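Local structure of trypsin-resistant surface T6 protein (Streptococcus pyogenes serotype M6, 4P0D) at residues Asp105-Asn110 / Ser145-Ile150; Leu176-Pro181 / Ser254-Ile259; Val188-Tyr193 / Gly291-Asn296; Phe282-Asn287 / Gly306-Glu311. The protein probably forms the repeating backbone subunit of the surface pilus, a shaft of Ig-like domains made covalent and wall-anchored by sortase chemistry. The protein carries 1 engineered substitution. One frame throughout, in Å; residues are numbered along the deposited sequence. Where two conformers were deposited one is given.

Contact 1: Asp105-Asn110 / Ser145-Ile150; sequences DGRTYN and SSLPSI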
# COMPACT_ATOMS: atom_id res chain seq x y z
N ASP A 105 -1.35 -10.94 14.92
CA ASP A 105 -1.69 -11.12 13.52
C ASP A 105 -2.64 -10.04 12.95
O ASP A 105 -3.07 -10.15 11.79
CB ASP A 105 -2.27 -12.51 13.30
CG ASP A 105 -3.63 -12.68 13.94
OD1 ASP A 105 -4.15 -11.75 14.58
OD2 ASP A 105 -4.19 -13.77 13.79
N GLY A 106 -3.00 -9.04 13.74
CA GLY A 106 -3.86 -7.96 13.26
C GLY A 106 -5.36 -8.21 13.36
O GLY A 106 -6.15 -7.38 12.93
N ARG A 107 -5.77 -9.34 13.94
CA ARG A 107 -7.19 -9.59 14.01
C ARG A 107 -7.88 -8.75 15.06
O ARG A 107 -7.26 -8.24 16.00
CB ARG A 107 -7.51 -11.09 14.17
CG ARG A 107 -7.27 -11.70 15.52
CD ARG A 107 -7.59 -13.20 15.46
NE ARG A 107 -6.96 -13.82 14.31
CZ ARG A 107 -7.57 -14.36 13.24
NH1 ARG A 107 -8.90 -14.43 13.10
NH2 ARG A 107 -6.79 -14.83 12.29
N THR A 108 -9.18 -8.61 14.88
CA THR A 108 -10.02 -7.83 15.78
C THR A 108 -11.18 -8.70 16.23
O THR A 108 -11.75 -9.45 15.43
CB THR A 108 -10.52 -6.51 15.13
OG1 THR A 108 -11.33 -5.80 16.06
CG2 THR A 108 -11.32 -6.76 13.88
N TYR A 109 -11.51 -8.60 17.52
CA TYR A 109 -12.42 -9.52 18.20
C TYR A 109 -13.68 -8.79 18.66
O TYR A 109 -13.62 -7.62 19.00
CB TYR A 109 -11.75 -10.07 19.47
CG TYR A 109 -10.81 -11.23 19.26
CD1 TYR A 109 -11.26 -12.53 19.35
CD2 TYR A 109 -9.44 -11.03 19.02
CE1 TYR A 109 -10.40 -13.61 19.18
CE2 TYR A 109 -8.58 -12.11 18.85
CZ TYR A 109 -9.06 -13.39 18.94
OH TYR A 109 -8.20 -14.48 18.78
N ASN A 110 -14.81 -9.51 18.66
CA ASN A 110 -16.00 -9.03 19.34
C ASN A 110 -15.81 -9.20 20.85
O ASN A 110 -15.02 -10.06 21.29
CB ASN A 110 -17.25 -9.80 18.92
CG ASN A 110 -17.60 -9.64 17.44
OD1 ASN A 110 -17.14 -8.73 16.73
ND2 ASN A 110 -18.43 -10.55 16.97
N SER A 145 -13.63 -13.37 15.76
CA SER A 145 -12.71 -12.38 15.26
C SER A 145 -12.75 -12.32 13.72
O SER A 145 -13.24 -13.26 13.07
CB SER A 145 -11.30 -12.71 15.75
OG SER A 145 -10.87 -13.95 15.21
N SER A 146 -12.24 -11.23 13.16
CA SER A 146 -12.05 -11.08 11.72
C SER A 146 -10.62 -10.62 11.43
O SER A 146 -9.96 -10.00 12.26
CB SER A 146 -13.10 -10.10 11.16
OG SER A 146 -12.98 -8.81 11.76
N LEU A 147 -10.12 -10.98 10.25
CA LEU A 147 -8.74 -10.65 9.88
C LEU A 147 -8.81 -9.85 8.59
O LEU A 147 -9.04 -10.41 7.53
CB LEU A 147 -7.90 -11.93 9.69
CG LEU A 147 -6.45 -11.78 9.20
CD1 LEU A 147 -5.63 -10.97 10.17
CD2 LEU A 147 -5.81 -13.14 8.97
N PRO A 148 -8.64 -8.53 8.68
CA PRO A 148 -8.62 -7.74 7.46
C PRO A 148 -7.39 -8.01 6.60
O PRO A 148 -6.41 -8.63 7.06
CB PRO A 148 -8.61 -6.31 7.98
CG PRO A 148 -9.25 -6.40 9.32
CD PRO A 148 -8.70 -7.66 9.88
N SER A 149 -7.43 -7.55 5.36
CA SER A 149 -6.27 -7.64 4.48
C SER A 149 -6.35 -6.55 3.45
O SER A 149 -7.40 -5.97 3.24
CB SER A 149 -6.22 -8.98 3.75
OG SER A 149 -7.33 -9.11 2.89
N ILE A 150 -5.21 -6.27 2.82
CA ILE A 150 -5.15 -5.36 1.70
C ILE A 150 -4.19 -5.96 0.69
O ILE A 150 -3.13 -6.44 1.08
CB ILE A 150 -4.69 -3.96 2.12
CG1 ILE A 150 -4.73 -3.00 0.93
CG2 ILE A 150 -3.29 -3.97 2.73
CD1 ILE A 150 -4.34 -1.59 1.32
O HOH W 1 -11.74 -15.08 11.37
O HOH W 2 -14.35 -9.03 14.09
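Arg107 and Ser145 meet through a nearly straight hydrogen bond, NH1 to OG at 2.9 Å, with the hydroxyl close to the guanidinium plane. The other end of the same guanidinium is spent within its own segment: NE and NH2 both turn to Asp105 OD2, NE at 2.8 Å on the syn side of the carboxylate, as a salt bridge. Asp105 OD1 is occupied as well, since it accepts from Arg107 N and closes an Asx turn. A bend at chi3 (48°) lets one arginine reach both partners, while Leu147 CB lies over a face of the guanidinium. A water donates to Ser145 O at 2.9 Å and accepts weakly from Arg107 NH1. Ser145 has a second role, because its CB sits over the centre of the Tyr109 ring, 3.6 Å from the centroid, in a CH-pi contact; the tyrosine hydroxyl is bonded to Glu16 O. Between these side chains the backbones pair, Thr108 N giving to Ser146 O at 3.1 Å and Ser146 N to Thr108 O at 2.9 Å. A second water lies 3.0 Å from Thr108 O, placed to donate, and 2.7 Å from Ser146 OG, a hydroxyl that is bonded to Ser182 N too. Thr108 with Ser146 and Tyr109 with Ser145 form alternating hydrogen-bonded and non-hydrogen-bonded pairs, the pattern of an antiparallel ladder, here in the N-terminal Ig-like domain, where strand 139-155 continues toward the next domain.

Contact 2: Leu176-Pro181 / Ser254-Ile259; sequences LTFELP and SISPNI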
# COMPACT_ATOMS: atom_id res chain seq x y z
N LEU A 176 -6.43 -1.70 -5.66
CA LEU A 176 -6.45 -2.20 -4.30
C LEU A 176 -7.72 -2.97 -4.08
O LEU A 176 -8.80 -2.54 -4.50
CB LEU A 176 -6.43 -1.05 -3.31
CG LEU A 176 -5.24 -0.10 -3.28
CD1 LEU A 176 -5.53 1.05 -2.32
CD2 LEU A 176 -3.98 -0.84 -2.87
N THR A 177 -7.61 -4.13 -3.45
CA THR A 177 -8.79 -4.80 -2.89
C THR A 177 -8.51 -5.06 -1.42
O THR A 177 -7.35 -5.13 -1.00
CB THR A 177 -9.11 -6.11 -3.60
OG1 THR A 177 -8.05 -7.04 -3.37
CG2 THR A 177 -9.29 -5.90 -5.12
N PHE A 178 -9.56 -5.20 -0.62
CA PHE A 178 -9.35 -5.48 0.79
C PHE A 178 -10.50 -6.22 1.46
O PHE A 178 -11.63 -6.22 0.95
CB PHE A 178 -8.98 -4.21 1.56
CG PHE A 178 -9.95 -3.07 1.41
CD1 PHE A 178 -9.94 -2.28 0.27
CD2 PHE A 178 -10.83 -2.77 2.45
CE1 PHE A 178 -10.83 -1.22 0.15
CE2 PHE A 178 -11.72 -1.71 2.34
CZ PHE A 178 -11.71 -0.93 1.19
N GLU A 179 -10.18 -6.90 2.56
CA GLU A 179 -11.17 -7.59 3.38
C GLU A 179 -11.43 -6.72 4.60
O GLU A 179 -10.51 -6.26 5.24
CB GLU A 179 -10.69 -8.99 3.79
CG GLU A 179 -10.48 -9.89 2.58
CD GLU A 179 -9.79 -11.20 2.88
OE1 GLU A 179 -8.57 -11.20 3.22
OE2 GLU A 179 -10.47 -12.23 2.75
N LEU A 180 -12.71 -6.48 4.88
CA LEU A 180 -13.09 -5.59 5.97
C LEU A 180 -13.01 -6.24 7.33
O LEU A 180 -13.21 -7.44 7.47
CB LEU A 180 -14.53 -5.12 5.76
CG LEU A 180 -14.79 -4.24 4.54
CD1 LEU A 180 -16.27 -4.12 4.28
CD2 LEU A 180 -14.19 -2.85 4.75
N PRO A 181 -12.76 -5.44 8.38
CA PRO A 181 -13.02 -5.95 9.71
C PRO A 181 -14.53 -6.16 9.87
O PRO A 181 -15.31 -5.61 9.08
CB PRO A 181 -12.57 -4.81 10.62
CG PRO A 181 -12.76 -3.58 9.80
CD PRO A 181 -12.45 -4.00 8.39
N SER A 254 -21.19 -4.32 4.46
CA SER A 254 -20.26 -5.45 4.49
C SER A 254 -19.72 -5.89 3.11
O SER A 254 -19.32 -7.04 2.94
CB SER A 254 -20.90 -6.65 5.21
OG SER A 254 -21.51 -6.24 6.42
N ILE A 255 -19.71 -4.99 2.14
CA ILE A 255 -19.15 -5.27 0.81
C ILE A 255 -17.97 -4.32 0.62
O ILE A 255 -18.11 -3.11 0.80
CB ILE A 255 -20.23 -5.08 -0.28
CG1 ILE A 255 -21.25 -6.21 -0.20
CG2 ILE A 255 -19.62 -5.04 -1.69
CD1 ILE A 255 -22.59 -5.88 -0.85
N SER A 256 -16.80 -4.85 0.28
CA SER A 256 -15.59 -4.01 0.16
C SER A 256 -15.57 -3.27 -1.16
O SER A 256 -15.79 -3.88 -2.19
CB SER A 256 -14.30 -4.84 0.19
OG SER A 256 -14.20 -5.54 1.41
N PRO A 257 -15.24 -1.98 -1.13
CA PRO A 257 -15.03 -1.24 -2.36
C PRO A 257 -13.71 -1.65 -3.01
O PRO A 257 -12.84 -2.20 -2.33
CB PRO A 257 -14.95 0.21 -1.88
CG PRO A 257 -14.38 0.10 -0.52
CD PRO A 257 -14.95 -1.17 0.06
N ASN A 258 -13.58 -1.43 -4.32
CA ASN A 258 -12.37 -1.70 -5.06
C ASN A 258 -11.85 -0.36 -5.58
O ASN A 258 -12.61 0.43 -6.15
CB ASN A 258 -12.68 -2.68 -6.21
CG ASN A 258 -13.11 -4.06 -5.69
OD1 ASN A 258 -12.51 -4.60 -4.75
ND2 ASN A 258 -14.16 -4.61 -6.27
N ILE A 259 -10.57 -0.06 -5.30
CA ILE A 259 -10.00 1.24 -5.56
C ILE A 259 -8.98 1.11 -6.70
O ILE A 259 -8.16 0.20 -6.69
CB ILE A 259 -9.30 1.80 -4.29
CG1 ILE A 259 -10.28 1.85 -3.11
CG2 ILE A 259 -8.69 3.18 -4.52
CD1 ILE A 259 -9.68 2.45 -1.86
O HOH W 3 -11.98 -4.67 -2.03
O HOH W 4 -14.68 -7.87 3.26
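The Phe178 ring meets Pro257 obliquely, CZ lying 3.3 Å from the proline CG, and the two side chains slant across one another. Ile259 CD1 also comes to the ring at a slant, near CE1; beyond the two segments the Phe282 ring meets it with planes at about 55°. With chi1 at 55°, CG stands between the backbone N and the carbonyl carbon, which swings the ring in toward Pro257. Strand 171-179 is hydrogen-bonded to strand 258-265 in the Cna-B-like domain, Leu176 N to Ile259 O at 2.8 Å. In return, Ile259 N gives to Leu176 O at 3.2 Å. Past that pair the two backbones draw apart, and other groups bridge the gap. Ser256 OG gives its proton to Phe178 O at 2.7 Å, tilted 31° from the carbonyl plane, and Leu180 CG rests against the same hydroxyl. One water accepts from Phe178 N and is placed to donate to Pro257 O and Asn258 OD1, though how its protons are shared is not settled; Asn258 ND2 bonds to Glu212 OE1. Another water accepts from Leu180 N and donates to Ser256 OG. Proline has no N-H to offer at position 257, and the chemistry implies that a serine hydroxyl and two waters take over the bonding where the regular ladder stops.

Contact 3: Val188-Tyr193 / Gly291-Asn296; sequences VNKTVY and GNTYDN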
# COMPACT_ATOMS: atom_id res chain seq x y z
N VAL A 188 -17.78 1.92 18.92
CA VAL A 188 -17.43 3.35 18.87
C VAL A 188 -16.28 3.67 17.90
O VAL A 188 -16.16 4.81 17.44
CB VAL A 188 -17.11 3.92 20.27
CG1 VAL A 188 -18.40 3.99 21.11
CG2 VAL A 188 -16.03 3.10 20.99
N ASN A 189 -15.42 2.68 17.62
CA ASN A 189 -14.34 2.84 16.66
C ASN A 189 -14.55 1.90 15.46
O ASN A 189 -14.24 0.68 15.52
CB ASN A 189 -13.00 2.59 17.34
CG ASN A 189 -11.82 2.96 16.47
OD1 ASN A 189 -11.96 3.16 15.26
ND2 ASN A 189 -10.67 3.06 17.07
N LYS A 190 -15.13 2.44 14.39
CA LYS A 190 -15.32 1.67 13.17
C LYS A 190 -14.42 2.18 12.05
O LYS A 190 -14.85 2.29 10.92
CB LYS A 190 -16.79 1.72 12.73
CG LYS A 190 -17.76 1.17 13.76
CD LYS A 190 -19.19 1.29 13.29
CE LYS A 190 -20.04 0.24 13.97
NZ LYS A 190 -21.46 0.17 13.53
N THR A 191 -13.17 2.48 12.38
CA THR A 191 -12.24 3.02 11.42
C THR A 191 -12.10 2.06 10.21
O THR A 191 -11.92 0.85 10.37
CB THR A 191 -10.86 3.31 12.04
OG1 THR A 191 -10.96 4.34 13.03
CG2 THR A 191 -9.86 3.74 10.99
N VAL A 192 -12.25 2.65 9.02
CA VAL A 192 -12.03 1.97 7.73
C VAL A 192 -11.32 2.99 6.86
O VAL A 192 -11.99 3.81 6.24
CB VAL A 192 -13.35 1.61 7.01
CG1 VAL A 192 -13.08 0.86 5.71
CG2 VAL A 192 -14.27 0.80 7.89
N TYR A 193 -9.99 2.97 6.80
CA TYR A 193 -9.22 4.09 6.27
C TYR A 193 -8.08 3.61 5.35
O TYR A 193 -7.22 2.85 5.79
CB TYR A 193 -8.65 4.86 7.44
CG TYR A 193 -8.03 6.21 7.17
CD1 TYR A 193 -6.83 6.33 6.49
CD2 TYR A 193 -8.61 7.37 7.69
CE1 TYR A 193 -6.24 7.57 6.29
CE2 TYR A 193 -8.05 8.61 7.48
CZ TYR A 193 -6.85 8.70 6.79
OH TYR A 193 -6.28 9.91 6.59
N GLY A 291 -12.21 4.29 22.10
CA GLY A 291 -11.93 5.45 21.27
C GLY A 291 -13.07 5.82 20.33
O GLY A 291 -14.25 5.69 20.68
N ASN A 292 -12.69 6.31 19.15
CA ASN A 292 -13.59 6.88 18.17
C ASN A 292 -13.12 6.51 16.78
O ASN A 292 -11.93 6.36 16.55
CB ASN A 292 -13.55 8.41 18.24
CG ASN A 292 -13.80 8.94 19.63
OD1 ASN A 292 -14.96 8.99 20.07
ND2 ASN A 292 -12.73 9.32 20.34
N THR A 293 -14.05 6.40 15.85
CA THR A 293 -13.74 6.26 14.44
C THR A 293 -12.81 7.38 13.96
O THR A 293 -13.08 8.56 14.18
CB THR A 293 -15.05 6.28 13.64
OG1 THR A 293 -15.88 5.21 14.09
CG2 THR A 293 -14.81 6.16 12.12
N TYR A 294 -11.71 7.00 13.32
CA TYR A 294 -10.79 7.98 12.76
C TYR A 294 -11.12 8.27 11.30
O TYR A 294 -11.21 7.34 10.47
CB TYR A 294 -9.37 7.46 12.83
CG TYR A 294 -8.32 8.46 12.49
CD1 TYR A 294 -7.89 8.63 11.19
CD2 TYR A 294 -7.74 9.24 13.49
CE1 TYR A 294 -6.91 9.56 10.88
CE2 TYR A 294 -6.76 10.17 13.19
CZ TYR A 294 -6.34 10.31 11.88
OH TYR A 294 -5.37 11.22 11.56
N ASP A 295 -11.28 9.55 10.99
CA ASP A 295 -11.57 9.94 9.61
C ASP A 295 -10.91 11.24 9.19
O ASP A 295 -11.34 11.86 8.22
CB ASP A 295 -13.08 10.05 9.43
CG ASP A 295 -13.69 11.12 10.33
OD1 ASP A 295 -12.93 11.96 10.88
OD2 ASP A 295 -14.94 11.11 10.47
N ASN A 296 -9.87 11.68 9.91
CA ASN A 296 -9.15 12.87 9.51
C ASN A 296 -8.38 12.54 8.23
O ASN A 296 -7.54 11.67 8.23
CB ASN A 296 -8.18 13.27 10.62
CG ASN A 296 -7.42 14.55 10.30
OD1 ASN A 296 -6.78 14.67 9.24
ND2 ASN A 296 -7.44 15.48 11.23
O HOH W 5 -12.54 5.67 8.97
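Thr191 and Tyr294 lie side by side with their side chains pointing the same way, and the threonine hydroxyl faces the tyrosine backbone. Tyr294 N gives a nearly straight bond to Thr191 OG1, 2.8 Å long at 174°. That hydroxyl passes its own proton back to Asn189 OD1, at 2.7 Å and in the carbonyl plane. The rotation of Thr191 is set by these two bonds on OG1. Asn189 OD1 also accepts from Thr191 N, which makes an Asx turn, so two bonds hold the amide oxygen in turn. Thr293 answers from the other segment: its OG1, set beside its own backbone N by a chi1 of -59°, receives Lys190 N at 2.9 Å. The lysine's chain runs away from this contact, and its NZ bonds to Lys185 O and makes a salt bridge with Asp250. This is how a long excursion between strand 276-285 of the Cna-B-like domain and strand 307-316 is laid along the segment that leads into strand 192-197, with side-chain bonds in place of a regular beta ladder. Farther on, two aromatic rings take over. Tyr193 and Tyr294 slant across each other with planes at 57° and centroids 5.5 Å apart, Tyr193 CE2 touching the edge of the Tyr294 ring near CE1. Asn296 N lies over one face of the Tyr294 ring, toward the rim. Tyr193 OH donates to Asn296 O at 2.7 Å, the carbonyl lying at the edge of the phenol and near its plane. Tyr294 OH bonds instead to Lys299 O. Between the two segments a water accepts from Val192 N and donates to Tyr294 O, 2.6 Å away.

Contact 4: Phe282-Asn287 / Gly306-Glu311; sequences FFYSNN and GITSKE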
# COMPACT_ATOMS: atom_id res chain seq x y z
N PHE A 282 -4.05 -0.06 4.95
CA PHE A 282 -5.44 -0.17 5.37
C PHE A 282 -5.51 -0.18 6.89
O PHE A 282 -5.09 -1.15 7.54
CB PHE A 282 -6.09 -1.43 4.78
CG PHE A 282 -7.52 -1.65 5.17
CD1 PHE A 282 -8.40 -0.57 5.39
CD2 PHE A 282 -8.02 -2.93 5.29
CE1 PHE A 282 -9.72 -0.80 5.74
CE2 PHE A 282 -9.34 -3.15 5.63
CZ PHE A 282 -10.19 -2.09 5.87
N PHE A 283 -6.02 0.93 7.44
CA PHE A 283 -6.14 1.13 8.89
C PHE A 283 -7.53 0.79 9.34
O PHE A 283 -8.50 1.22 8.72
CB PHE A 283 -5.89 2.57 9.29
CG PHE A 283 -4.54 3.07 8.92
CD1 PHE A 283 -4.32 3.64 7.68
CD2 PHE A 283 -3.48 2.95 9.80
CE1 PHE A 283 -3.07 4.09 7.33
CE2 PHE A 283 -2.22 3.41 9.46
CZ PHE A 283 -2.01 3.98 8.22
N TYR A 284 -7.62 0.04 10.44
CA TYR A 284 -8.90 -0.33 11.04
C TYR A 284 -8.70 -0.42 12.57
O TYR A 284 -7.57 -0.26 13.05
CB TYR A 284 -9.42 -1.66 10.45
CG TYR A 284 -8.41 -2.78 10.60
CD1 TYR A 284 -7.43 -2.98 9.63
CD2 TYR A 284 -8.41 -3.61 11.73
CE1 TYR A 284 -6.48 -3.98 9.78
CE2 TYR A 284 -7.45 -4.60 11.88
CZ TYR A 284 -6.50 -4.79 10.91
OH TYR A 284 -5.54 -5.79 11.04
N SER A 285 -9.78 -0.64 13.32
CA SER A 285 -9.67 -0.80 14.76
C SER A 285 -9.53 -2.26 15.18
O SER A 285 -10.31 -3.10 14.74
CB SER A 285 -10.85 -0.21 15.52
OG SER A 285 -10.66 -0.45 16.92
N ASN A 286 -8.56 -2.55 16.04
CA ASN A 286 -8.47 -3.86 16.69
C ASN A 286 -8.95 -3.82 18.16
O ASN A 286 -8.70 -4.75 18.93
CB ASN A 286 -7.07 -4.47 16.55
CG ASN A 286 -5.98 -3.68 17.27
OD1 ASN A 286 -6.20 -2.55 17.72
ND2 ASN A 286 -4.81 -4.28 17.36
N ASN A 287 -9.64 -2.75 18.51
CA ASN A 287 -10.26 -2.60 19.82
C ASN A 287 -11.45 -1.68 19.62
O ASN A 287 -11.44 -0.53 20.07
CB ASN A 287 -9.24 -2.03 20.82
CG ASN A 287 -9.67 -2.18 22.26
OD1 ASN A 287 -10.73 -2.74 22.58
ND2 ASN A 287 -8.85 -1.66 23.15
N GLY A 306 -5.50 1.25 19.70
CA GLY A 306 -6.78 0.72 19.20
C GLY A 306 -6.93 0.75 17.68
O GLY A 306 -7.91 0.25 17.15
N ILE A 307 -5.97 1.38 17.00
CA ILE A 307 -5.89 1.35 15.55
C ILE A 307 -4.64 0.59 15.13
O ILE A 307 -3.54 0.81 15.65
CB ILE A 307 -5.92 2.79 14.94
CG1 ILE A 307 -7.35 3.34 15.01
CG2 ILE A 307 -5.42 2.77 13.49
CD1 ILE A 307 -7.48 4.84 14.87
N THR A 308 -4.82 -0.33 14.19
CA THR A 308 -3.70 -1.01 13.57
C THR A 308 -3.87 -1.01 12.04
O THR A 308 -4.77 -0.35 11.52
CB THR A 308 -3.50 -2.43 14.15
OG1 THR A 308 -2.23 -2.92 13.74
CG2 THR A 308 -4.60 -3.39 13.72
N SER A 309 -3.00 -1.72 11.33
CA SER A 309 -3.10 -1.74 9.87
C SER A 309 -2.57 -2.99 9.23
O SER A 309 -1.81 -3.74 9.83
CB SER A 309 -2.38 -0.55 9.28
OG SER A 309 -0.98 -0.70 9.42
N LYS A 310 -3.03 -3.22 8.00
CA LYS A 310 -2.37 -4.12 7.07
C LYS A 310 -1.77 -3.26 5.97
O LYS A 310 -2.15 -2.10 5.78
CB LYS A 310 -3.38 -5.10 6.46
CG LYS A 310 -3.94 -6.12 7.44
CD LYS A 310 -2.89 -7.14 7.85
CE LYS A 310 -3.37 -8.03 8.99
NZ LYS A 310 -2.25 -8.86 9.48
N GLU A 311 -0.84 -3.83 5.22
CA GLU A 311 -0.24 -3.06 4.15
C GLU A 311 0.23 -3.94 3.02
O GLU A 311 0.29 -5.15 3.14
CB GLU A 311 0.92 -2.21 4.69
CG GLU A 311 1.99 -2.95 5.45
CD GLU A 311 3.10 -2.00 5.88
OE1 GLU A 311 4.17 -2.02 5.24
OE2 GLU A 311 2.91 -1.22 6.82
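Tyr284 and Thr308 face each other as a hydrogen-bonded pair in an antiparallel beta ladder that joins strand 276-285 of the Cna-B-like domain to strand 307-316; the two strand segments run 144° apart, N to C. The tyrosine side chain can be followed outward from this ladder. Its CB packs on Thr191 O and on Pro181, from the loop after strand 171-179, and a chi1 near 55° then turns the ring toward the partner strand. CD1 is the ring atom closest to Thr308 O, which lies over one face and toward the rim. CE1 comes to Lys310 N and Ser309 CA, both approached obliquely. Across the ring, CE2 touches Thr308 CG2 at 3.6 Å, and CZ meets the same methyl. At the tip, OH lies 3.7 Å from Lys310 CE and bonds to Gly106 O, while Lys310 NZ reaches the neighbouring carbonyl of Asp105. Both polar ends thus reach segment 105-110 of the first Ig-like domain. Below the ring the backbones bond in both directions, Tyr284 N to Thr308 O at 3.1 Å and Thr308 N to Tyr284 O at 3.0 Å, and Phe282 with Lys310 repeats the pattern. On the opposite face Phe283 CD2 packs against Ser309 CB. The strand ends in an ST turn, where Ser285 OG accepts from Asn287 N at 3.0 Å and sends its own proton to Gly306 O, 2.8 Å away and in the carbonyl plane.

Overall arrangement
The four contacts gather where the first domain meets the Cna-B-like domain. Contacts 1 and 4 have centres 8 Å apart and also meet where Thr108 OG1 lies 3.2 Å from Ser285 O. Contact 4 adjoins contact 3, 10 Å away between centres, through Tyr193 O and Phe283 N on neighbouring strands. Contact 2 joins contact 1 through adjacent strands 139-155 and 171-179, with Ser149 OG beside Glu179 OE1, and meets contact 4 where Pro181 packs on Phe282. Contacts 2 and 3 touch at Leu180 and Val192. Contacts 1 and 3 do not touch, their nearest atoms being about 7 Å apart. The bound calcium ion is about 12 Å from the Tyr109 side chain in contact 1.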